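Long-range contacts in pilin (Streptococcus pyogenes serotype M1, PDB 3B2M), which forms, as its covalently joined major subunit, the shaft of a streptococcal pilus needed for adhesion to host cells, aggregation and biofilm formation: residues L33-D38 against Q189-S194; K18-K23 against T80-F85; Y241-D246 against N272-E277. The protein carries 1 engineered substitution. One frame throughout, in Å; residues are numbered along the deposited sequence.

Interaction 1 joins the two halves of the elongated, all-beta pilin: residues 33-38 belong to the N-terminal domain and 189-194 to the C-terminal one. Interaction 2 lies wholly in the N-terminal domain, interaction 3 in the C-terminal one. The centre of interaction 1 is about 22 Å from that of interaction 2 and about 23 Å from that of interaction 3. The centres of interactions 2 and 3 are about 44 Å apart. Along the chain, interactions 1 and 2 alternate, their first segments on successive strands 37-45 and 18-27; interaction 3 follows both. Strand 151-169 runs through both domains. Each domain has its own isopeptide cross-link, involving Lys-23 in interaction 2 and promoted by Glu-245 in interaction 3.

Interaction 1 of 3, residues L33-D38 against Q189-S194; sequences LIPNTD and QYYKAS
Asn-36 meets the loop at Gln-189 and Tyr-190 through both its backbone and its side chain. Its backbone N donates to Tyr-190 O at 2.9 Å. Its side-chain ND2 donates to Gln-189 O at 3.1 Å. That second bond is more bent, 150° at the hydrogen, and comes tilted from the carbonyl plane. The torsion chi1 of -59° sets the amide beside the residue's own backbone N. A CA-H...O contact from Pro-35 CA to Tyr-190 O, 3.3 Å, adds to the grip on the same carbonyl.

The apolar part centres on Tyr-191. Its ring lies alongside Pro-35, with Pro-35 CB 3.6 Å from Tyr-191 CZ. Leu-33 crosses the CD1-CE1 side of the ring, next to the CZ-OH end that Pro-35 covers, and its CB reaches Tyr-191 CE1 at 3.8 Å. Leu-33 O comes to the ring edge near its plane. One water donates to both Leu-33 O and Tyr-191 OH. Tyr-190 turns its CD1 edge to Asn-36 O, 3.4 Å away, while Gln-189 CG covers the centre of one of its ring faces. A second water donates to Asn-36 O at 2.6 Å and accepts a weak bond from Gln-189 NE2.

Further out, Asn-72 ties the two segments together. Its side chain bonds to Ile-34 O, Tyr-190 O and Lys-192 N, and its backbone N bonds to Asn-36 OD1. Leu-157, on the strand that runs from one domain into the other, touches both Pro-35 and Tyr-191. These are loop-to-loop contacts with no strand pairing between them. They form part of the junction between two beta domains arranged end to end, consistent with a subunit that stacks head to tail in thin columns.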
loop_
_atom_site.group_PDB
_atom_site.type_symbol
_atom_site.label_atom_id
_atom_site.label_comp_id
_atom_site.label_asym_id
_atom_site.label_seq_id
_atom_site.Cartn_x
_atom_site.Cartn_y
_atom_site.Cartn_z
ATOM N N LEU A 33 3.223 -0.841 7.050
ATOM C CA LEU A 33 1.868 -1.176 7.511
ATOM C C LEU A 33 0.937 -1.289 6.319
ATOM O O LEU A 33 1.116 -0.571 5.319
ATOM C CB LEU A 33 1.342 -0.068 8.428
ATOM C CG LEU A 33 1.863 0.013 9.868
ATOM C CD1 LEU A 33 3.337 0.429 9.936
ATOM C CD2 LEU A 33 0.997 1.014 10.614
ATOM N N ILE A 34 -0.079 -2.150 6.446
ATOM C CA ILE A 34 -0.991 -2.452 5.360
ATOM C C ILE A 34 -2.289 -1.685 5.592
ATOM O O ILE A 34 -2.909 -1.850 6.631
ATOM C CB ILE A 34 -1.286 -3.979 5.290
ATOM C CG1 ILE A 34 0.013 -4.812 5.152
ATOM C CG2 ILE A 34 -2.325 -4.323 4.206
ATOM C CD1 ILE A 34 0.938 -4.448 4.005
ATOM N N PRO A 35 -2.703 -0.834 4.631
ATOM C CA PRO A 35 -3.923 -0.056 4.857
ATOM C C PRO A 35 -5.179 -0.906 4.698
ATOM O O PRO A 35 -5.185 -1.904 3.961
ATOM C CB PRO A 35 -3.870 0.998 3.749
ATOM C CG PRO A 35 -3.128 0.326 2.649
ATOM C CD PRO A 35 -2.116 -0.557 3.308
ATOM N N ASN A 36 -6.230 -0.498 5.403
ATOM C CA ASN A 36 -7.544 -1.067 5.223
ATOM C C ASN A 36 -8.137 -0.536 3.933
ATOM O O ASN A 36 -8.463 0.659 3.843
ATOM C CB ASN A 36 -8.440 -0.692 6.395
ATOM C CG ASN A 36 -7.892 -1.164 7.704
ATOM O OD1 ASN A 36 -7.784 -2.352 7.941
ATOM N ND2 ASN A 36 -7.529 -0.239 8.554
ATOM N N THR A 37 -8.285 -1.421 2.949
ATOM C CA THR A 37 -8.795 -1.019 1.645
ATOM C C THR A 37 -9.155 -2.193 0.718
ATOM O O THR A 37 -8.716 -3.330 0.913
ATOM C CB THR A 37 -7.773 -0.089 0.905
ATOM O OG1 THR A 37 -8.428 0.607 -0.172
ATOM C CG2 THR A 37 -6.570 -0.886 0.366
ATOM N N ASP A 38 -9.935 -1.875 -0.305
ATOM C CA ASP A 38 -10.284 -2.798 -1.363
ATOM C C ASP A 38 -9.501 -2.478 -2.628
ATOM O O ASP A 38 -9.056 -1.335 -2.823
ATOM C CB ASP A 38 -11.768 -2.667 -1.697
ATOM C CG ASP A 38 -12.660 -3.098 -0.564
ATOM O OD1 ASP A 38 -12.199 -3.884 0.296
ATOM O OD2 ASP A 38 -13.835 -2.656 -0.529
ATOM N N GLN A 189 -8.974 5.905 8.667
ATOM C CA GLN A 189 -9.659 4.728 8.146
ATOM C C GLN A 189 -8.692 3.649 7.690
ATOM O O GLN A 189 -8.953 2.462 7.841
ATOM C CB GLN A 189 -10.636 5.111 7.035
ATOM C CG GLN A 189 -10.001 5.485 5.707
ATOM C CD GLN A 189 -11.055 5.846 4.670
ATOM O OE1 GLN A 189 -11.589 6.950 4.683
ATOM N NE2 GLN A 189 -11.360 4.910 3.773
ATOM N N TYR A 190 -7.558 4.076 7.156
ATOM C CA TYR A 190 -6.576 3.158 6.587
ATOM C C TYR A 190 -5.718 2.496 7.640
ATOM O O TYR A 190 -5.344 1.346 7.476
ATOM C CB TYR A 190 -5.706 3.881 5.547
ATOM C CG TYR A 190 -6.525 4.597 4.492
ATOM C CD1 TYR A 190 -7.303 3.875 3.582
ATOM C CD2 TYR A 190 -6.542 5.989 4.419
ATOM C CE1 TYR A 190 -8.064 4.529 2.613
ATOM C CE2 TYR A 190 -7.305 6.650 3.458
ATOM C CZ TYR A 190 -8.054 5.918 2.565
ATOM O OH TYR A 190 -8.800 6.568 1.623
ATOM N N TYR A 191 -5.404 3.219 8.712
ATOM C CA TYR A 191 -4.501 2.722 9.755
ATOM C C TYR A 191 -5.094 3.017 11.136
ATOM O O TYR A 191 -5.155 4.169 11.567
ATOM C CB TYR A 191 -3.074 3.307 9.605
ATOM C CG TYR A 191 -2.483 3.168 8.210
ATOM C CD1 TYR A 191 -1.793 2.017 7.833
ATOM C CD2 TYR A 191 -2.654 4.176 7.250
ATOM C CE1 TYR A 191 -1.262 1.885 6.525
ATOM C CE2 TYR A 191 -2.134 4.057 5.946
ATOM C CZ TYR A 191 -1.432 2.903 5.596
ATOM O OH TYR A 191 -0.910 2.761 4.323
ATOM N N LYS A 192 -5.557 1.971 11.813
ATOM C CA LYS A 192 -6.309 2.144 13.050
ATOM C C LYS A 192 -5.421 2.308 14.280
ATOM O O LYS A 192 -4.208 2.101 14.216
ATOM C CB LYS A 192 -7.324 1.009 13.237
ATOM C CG LYS A 192 -8.501 1.095 12.261
ATOM C CD LYS A 192 -9.441 -0.084 12.400
ATOM C CE LYS A 192 -10.491 -0.083 11.288
ATOM N NZ LYS A 192 -11.412 1.093 11.354
ATOM N N ALA A 193 -6.056 2.685 15.390
ATOM C CA ALA A 193 -5.397 2.891 16.665
ATOM C C ALA A 193 -4.676 1.639 17.126
ATOM O O ALA A 193 -5.155 0.512 16.937
ATOM C CB ALA A 193 -6.417 3.340 17.727
ATOM N N SER A 194 -3.515 1.861 17.729
ATOM C CA SER A 194 -2.693 0.810 18.333
ATOM C C SER A 194 -1.792 0.043 17.379
ATOM O O SER A 194 -0.867 -0.623 17.854
ATOM C CB SER A 194 -3.520 -0.165 19.178
ATOM O OG SER A 194 -3.839 0.412 20.426
HETATM O O HOH W 1 2.150 2.037 4.979
HETATM O O HOH W 2 -10.845 1.619 3.997
#

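Interaction 2 of 3, residues K18-K23 against T80-F85; sequences KLTVTK and TKTAEF
Lys-18 reaches across toward Glu-84, with its CD 3.7 Å from Glu-84 OE1. The chain is extended beyond CG, yet NZ stays 4.1 Å from Glu-84 OE1, too far for a salt bridge. Leu-19 pairs with Phe-85 through two backbone hydrogen bonds, the shorter from Phe-85 N to Leu-19 O at 2.7 Å. Thr-20 faces Glu-84 in a non-hydrogen-bonded pair. With OG1 beside the backbone N (chi1 -58°), Thr-20 CG2 lies anti to that N and comes to Thr-82 CB at 3.8 Å.

Val-21 exchanges two hydrogen bonds with Ala-83. Val-21 CG2 meets the Phe-85 ring at CE2, 3.6 Å away. Thr-22 lies beside Thr-82, pointing the same way, and its CG2 touches Thr-80 CG2 at 3.6 Å. Lys-23 N donates to Lys-81 O at 2.8 Å, almost straight at 174°. Its side chain bends at chi2 and leads away. There NZ is joined to Asn-155 CG in the isopeptide bond and hydrogen-bonded to OE2 of Glu-104, which promotes it.

This is a regular antiparallel strand pair in the isopeptide-containing N-terminal beta domain. The cross-link ties strand 18-27 to strand 151-169, its parallel neighbour. Leu-19, Val-21, Lys-23, Lys-81 (salt-bridged to Asp-74), Ala-83 and Phe-85 share the face turned to strands 37-45 and 65-70, where Phe-41 packs against Val-21, Lys-23 and Phe-85.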
loop_
_atom_site.group_PDB
_atom_site.type_symbol
_atom_site.label_atom_id
_atom_site.label_comp_id
_atom_site.label_asym_id
_atom_site.label_seq_id
_atom_site.Cartn_x
_atom_site.Cartn_y
_atom_site.Cartn_z
ATOM N N LYS A 18 -14.626 -20.059 -14.888
ATOM C CA LYS A 18 -14.225 -19.173 -13.790
ATOM C C LYS A 18 -12.814 -18.636 -14.021
ATOM O O LYS A 18 -11.929 -19.384 -14.397
ATOM C CB LYS A 18 -14.298 -19.914 -12.450
ATOM C CG LYS A 18 -15.720 -20.109 -11.920
ATOM C CD LYS A 18 -15.729 -20.934 -10.633
ATOM C CE LYS A 18 -17.029 -20.746 -9.844
ATOM N NZ LYS A 18 -17.025 -21.557 -8.578
ATOM N N LEU A 19 -12.617 -17.336 -13.808
ATOM C CA LEU A 19 -11.309 -16.697 -14.000
ATOM C C LEU A 19 -10.822 -16.062 -12.700
ATOM O O LEU A 19 -11.502 -15.224 -12.110
ATOM C CB LEU A 19 -11.400 -15.636 -15.096
ATOM C CG LEU A 19 -10.212 -14.736 -15.418
ATOM C CD1 LEU A 19 -9.091 -15.514 -16.100
ATOM C CD2 LEU A 19 -10.710 -13.605 -16.305
ATOM N N THR A 20 -9.640 -16.472 -12.266
ATOM C CA THR A 20 -9.035 -15.937 -11.058
ATOM C C THR A 20 -8.290 -14.651 -11.388
ATOM O O THR A 20 -7.600 -14.573 -12.389
ATOM C CB THR A 20 -8.098 -16.980 -10.438
ATOM O OG1 THR A 20 -8.848 -18.169 -10.170
ATOM C CG2 THR A 20 -7.490 -16.489 -9.133
ATOM N N VAL A 21 -8.474 -13.635 -10.562
ATOM C CA VAL A 21 -7.705 -12.404 -10.661
ATOM C C VAL A 21 -6.858 -12.378 -9.402
ATOM O O VAL A 21 -7.366 -12.622 -8.301
ATOM C CB VAL A 21 -8.610 -11.125 -10.727
ATOM C CG1 VAL A 21 -7.775 -9.857 -10.723
ATOM C CG2 VAL A 21 -9.520 -11.133 -11.971
ATOM N N THR A 22 -5.573 -12.091 -9.570
ATOM C CA THR A 22 -4.662 -12.035 -8.457
ATOM C C THR A 22 -4.184 -10.607 -8.168
ATOM O O THR A 22 -3.790 -9.868 -9.067
ATOM C CB THR A 22 -3.456 -12.975 -8.691
ATOM O OG1 THR A 22 -3.933 -14.327 -8.833
ATOM C CG2 THR A 22 -2.485 -12.900 -7.558
ATOM N N LYS A 23 -4.217 -10.232 -6.897
ATOM C CA LYS A 23 -3.659 -8.962 -6.459
ATOM C C LYS A 23 -2.381 -9.173 -5.702
ATOM O O LYS A 23 -2.346 -9.890 -4.701
ATOM C CB LYS A 23 -4.642 -8.220 -5.556
ATOM C CG LYS A 23 -4.164 -6.857 -5.095
ATOM C CD LYS A 23 -4.027 -5.885 -6.250
ATOM C CE LYS A 23 -3.280 -4.659 -5.810
ATOM N NZ LYS A 23 -3.276 -3.555 -6.794
ATOM N N THR A 80 -0.669 -11.162 -1.104
ATOM C CA THR A 80 -1.318 -11.626 -2.318
ATOM C C THR A 80 -2.734 -12.060 -1.924
ATOM O O THR A 80 -2.918 -12.751 -0.923
ATOM C CB THR A 80 -0.550 -12.831 -2.941
ATOM O OG1 THR A 80 0.751 -12.402 -3.339
ATOM C CG2 THR A 80 -1.251 -13.362 -4.163
ATOM N N LYS A 81 -3.719 -11.624 -2.699
ATOM C CA LYS A 81 -5.110 -12.013 -2.515
ATOM C C LYS A 81 -5.731 -12.351 -3.855
ATOM O O LYS A 81 -5.319 -11.801 -4.874
ATOM C CB LYS A 81 -5.886 -10.873 -1.851
ATOM C CG LYS A 81 -5.890 -10.973 -0.333
ATOM C CD LYS A 81 -5.592 -9.649 0.293
ATOM C CE LYS A 81 -5.137 -9.817 1.733
ATOM N NZ LYS A 81 -6.199 -10.333 2.633
ATOM N N THR A 82 -6.718 -13.249 -3.864
ATOM C CA THR A 82 -7.414 -13.561 -5.113
ATOM C C THR A 82 -8.903 -13.236 -5.088
ATOM O O THR A 82 -9.568 -13.308 -4.046
ATOM C CB THR A 82 -7.226 -15.036 -5.584
ATOM O OG1 THR A 82 -7.746 -15.938 -4.595
ATOM C CG2 THR A 82 -5.749 -15.353 -5.866
ATOM N N ALA A 83 -9.406 -12.863 -6.256
ATOM C CA ALA A 83 -10.834 -12.835 -6.522
ATOM C C ALA A 83 -11.071 -13.666 -7.783
ATOM O O ALA A 83 -10.128 -14.170 -8.378
ATOM C CB ALA A 83 -11.308 -11.406 -6.712
ATOM N N GLU A 84 -12.325 -13.787 -8.195
ATOM C CA GLU A 84 -12.693 -14.632 -9.317
ATOM C C GLU A 84 -13.860 -14.010 -10.086
ATOM O O GLU A 84 -14.733 -13.409 -9.480
ATOM C CB GLU A 84 -13.146 -15.953 -8.734
ATOM C CG GLU A 84 -12.938 -17.155 -9.575
ATOM C CD GLU A 84 -13.246 -18.403 -8.773
ATOM O OE1 GLU A 84 -14.356 -18.464 -8.195
ATOM O OE2 GLU A 84 -12.379 -19.310 -8.706
ATOM N N PHE A 85 -13.866 -14.136 -11.413
ATOM C CA PHE A 85 -15.067 -13.860 -12.202
ATOM C C PHE A 85 -15.736 -15.182 -12.575
ATOM O O PHE A 85 -15.053 -16.125 -12.976
ATOM C CB PHE A 85 -14.726 -13.121 -13.498
ATOM C CG PHE A 85 -14.306 -11.692 -13.302
ATOM C CD1 PHE A 85 -15.223 -10.734 -12.881
ATOM C CD2 PHE A 85 -12.981 -11.305 -13.550
ATOM C CE1 PHE A 85 -14.837 -9.415 -12.705
ATOM C CE2 PHE A 85 -12.592 -9.980 -13.373
ATOM C CZ PHE A 85 -13.530 -9.032 -12.956
#

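Interaction 3 of 3, residues Y241-D246 against N272-E277; sequences YVVTED and NSTEQE
Tyr-241 and Glu-277 form a hydrogen-bonded antiparallel pair. Tyr-241 N donates to Glu-277 O at 2.9 Å, and Glu-277 N returns the bond to Tyr-241 O at 3.1 Å. Farther along, Thr-274 N donates to Val-243 O at 3.0 Å. Glu-245 N donates to Asn-272 O, nearly straight at 166°.

Side-chain hydroxyls enter this backbone pattern. Thr-274 OG1 accepts from Val-243 N at 3.1 Å and itself donates to Glu-275 O. Its chi1 of 71° puts it between its own backbone N and carbonyl carbon, where it can do both. The hydroxyl appears to stand in for a backbone carbonyl where the register slips by one residue between Tyr-241 and Thr-244. Ser-273 OG donates to Thr-274 O on a lone pair, in the carbonyl plane.

The segment 272-277 leads into edge strand 277-278 of an antiparallel sheet in the C-terminal domain. On its other side, strand 240-245 pairs with strand 179-185. Glu-245 extends from this strand, its OE1 hydrogen-bonded to Lys-166 NZ. Lys-166 is cross-linked to Asn-290, and Glu-245 promotes that bond.

Among the apolar contacts, Glu-277 CB lies over one face of the Tyr-241 ring, offset toward the rim, in a CH-pi contact 3.9 Å from the centroid. The carboxylate of Glu-277 bends away to a salt bridge with Lys-267. Thr-244 CG2 presses tightly on Ser-273 CB at 3.5 Å. Val-243 CB packs on Thr-274 CG2 at 4.0 Å, and Ile-286 of strand 284-291 touches both Tyr-241 and Thr-274.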
loop_
_atom_site.group_PDB
_atom_site.type_symbol
_atom_site.label_atom_id
_atom_site.label_comp_id
_atom_site.label_asym_id
_atom_site.label_seq_id
_atom_site.Cartn_x
_atom_site.Cartn_y
_atom_site.Cartn_z
ATOM N N TYR A 241 0.061 13.993 12.080
ATOM C CA TYR A 241 0.885 13.851 13.280
ATOM C C TYR A 241 1.251 15.200 13.901
ATOM O O TYR A 241 1.273 16.219 13.220
ATOM C CB TYR A 241 2.156 13.005 13.008
ATOM C CG TYR A 241 3.083 13.627 11.990
ATOM C CD1 TYR A 241 4.041 14.602 12.367
ATOM C CD2 TYR A 241 2.993 13.272 10.655
ATOM C CE1 TYR A 241 4.872 15.201 11.410
ATOM C CE2 TYR A 241 3.820 13.850 9.704
ATOM C CZ TYR A 241 4.752 14.811 10.082
ATOM O OH TYR A 241 5.549 15.359 9.105
ATOM N N VAL A 242 1.535 15.197 15.199
ATOM C CA VAL A 242 2.061 16.387 15.880
ATOM C C VAL A 242 3.360 16.028 16.621
ATOM O O VAL A 242 3.437 14.981 17.274
ATOM C CB VAL A 242 1.011 16.987 16.849
ATOM C CG1 VAL A 242 1.538 18.245 17.554
ATOM C CG2 VAL A 242 -0.266 17.343 16.090
ATOM N N VAL A 243 4.390 16.863 16.480
ATOM C CA VAL A 243 5.567 16.775 17.361
ATOM C C VAL A 243 5.700 18.035 18.216
ATOM O O VAL A 243 5.690 19.146 17.700
ATOM C CB VAL A 243 6.894 16.563 16.591
ATOM C CG1 VAL A 243 7.962 15.978 17.550
ATOM C CG2 VAL A 243 6.687 15.673 15.350
ATOM N N THR A 244 5.830 17.857 19.526
ATOM C CA THR A 244 6.012 18.982 20.447
ATOM C C THR A 244 7.200 18.773 21.366
ATOM O O THR A 244 7.423 17.678 21.845
ATOM C CB THR A 244 4.807 19.137 21.400
ATOM O OG1 THR A 244 4.776 18.002 22.277
ATOM C CG2 THR A 244 3.503 19.221 20.643
ATOM N N GLU A 245 7.927 19.841 21.653
ATOM C CA GLU A 245 8.924 19.830 22.713
ATOM C C GLU A 245 8.303 20.487 23.957
ATOM O O GLU A 245 7.499 21.414 23.839
ATOM C CB GLU A 245 10.154 20.608 22.262
ATOM C CG GLU A 245 11.235 20.723 23.310
ATOM C CD GLU A 245 12.437 21.515 22.841
ATOM O OE1 GLU A 245 13.138 21.085 21.881
ATOM O OE2 GLU A 245 12.709 22.557 23.470
ATOM N N ASP A 246 8.667 20.016 25.150
ATOM C CA ASP A 246 8.330 20.754 26.373
ATOM C C ASP A 246 8.753 22.226 26.299
ATOM O O ASP A 246 9.619 22.618 25.511
ATOM C CB ASP A 246 8.976 20.103 27.600
ATOM C CG ASP A 246 8.264 18.843 28.040
ATOM O OD1 ASP A 246 7.509 18.261 27.223
ATOM O OD2 ASP A 246 8.473 18.423 29.202
ATOM N N ASN A 272 7.081 25.910 19.679
ATOM C CA ASN A 272 7.249 24.758 20.554
ATOM C C ASN A 272 6.753 23.467 19.932
ATOM O O ASN A 272 7.115 22.361 20.363
ATOM C CB ASN A 272 6.433 25.029 21.823
ATOM C CG ASN A 272 6.983 24.327 23.024
ATOM O OD1 ASN A 272 8.197 24.194 23.164
ATOM N ND2 ASN A 272 6.103 23.861 23.902
ATOM N N SER A 273 5.907 23.619 18.924
ATOM C CA SER A 273 5.250 22.497 18.294
ATOM C C SER A 273 5.008 22.717 16.802
ATOM O O SER A 273 4.692 23.833 16.363
ATOM C CB SER A 273 3.908 22.241 18.983
ATOM O OG SER A 273 3.171 21.252 18.282
ATOM N N THR A 274 5.141 21.634 16.037
ATOM C CA THR A 274 4.672 21.589 14.653
ATOM C C THR A 274 3.157 21.847 14.654
ATOM O O THR A 274 2.514 21.797 15.700
ATOM C CB THR A 274 4.931 20.192 13.994
ATOM O OG1 THR A 274 4.055 19.214 14.560
ATOM C CG2 THR A 274 6.375 19.728 14.177
ATOM N N GLU A 275 2.587 22.128 13.489
ATOM C CA GLU A 275 1.133 22.093 13.348
ATOM C C GLU A 275 0.745 20.618 13.273
ATOM O O GLU A 275 1.592 19.715 13.472
ATOM C CB GLU A 275 0.713 22.784 12.044
ATOM C CG GLU A 275 1.108 24.249 11.938
ATOM C CD GLU A 275 -0.031 25.190 12.275
ATOM O OE1 GLU A 275 -1.186 24.720 12.438
ATOM O OE2 GLU A 275 0.219 26.414 12.362
ATOM N N GLN A 276 -0.521 20.353 12.975
ATOM C CA GLN A 276 -0.866 19.027 12.526
ATOM C C GLN A 276 -0.418 18.895 11.073
ATOM O O GLN A 276 -1.033 19.438 10.143
ATOM C CB GLN A 276 -2.350 18.729 12.683
ATOM C CG GLN A 276 -2.706 17.292 12.320
ATOM C CD GLN A 276 -3.938 16.807 13.061
ATOM O OE1 GLN A 276 -3.827 16.059 14.040
ATOM N NE2 GLN A 276 -5.116 17.255 12.625
ATOM N N GLU A 277 0.690 18.189 10.896
ATOM C CA GLU A 277 1.188 17.883 9.572
ATOM C C GLU A 277 0.459 16.639 9.069
ATOM O O GLU A 277 -0.128 15.910 9.863
ATOM C CB GLU A 277 2.705 17.629 9.645
ATOM C CG GLU A 277 3.544 18.866 9.975
ATOM C CD GLU A 277 3.650 19.827 8.807
ATOM O OE1 GLU A 277 3.375 19.410 7.659
ATOM O OE2 GLU A 277 4.018 21.001 9.034
#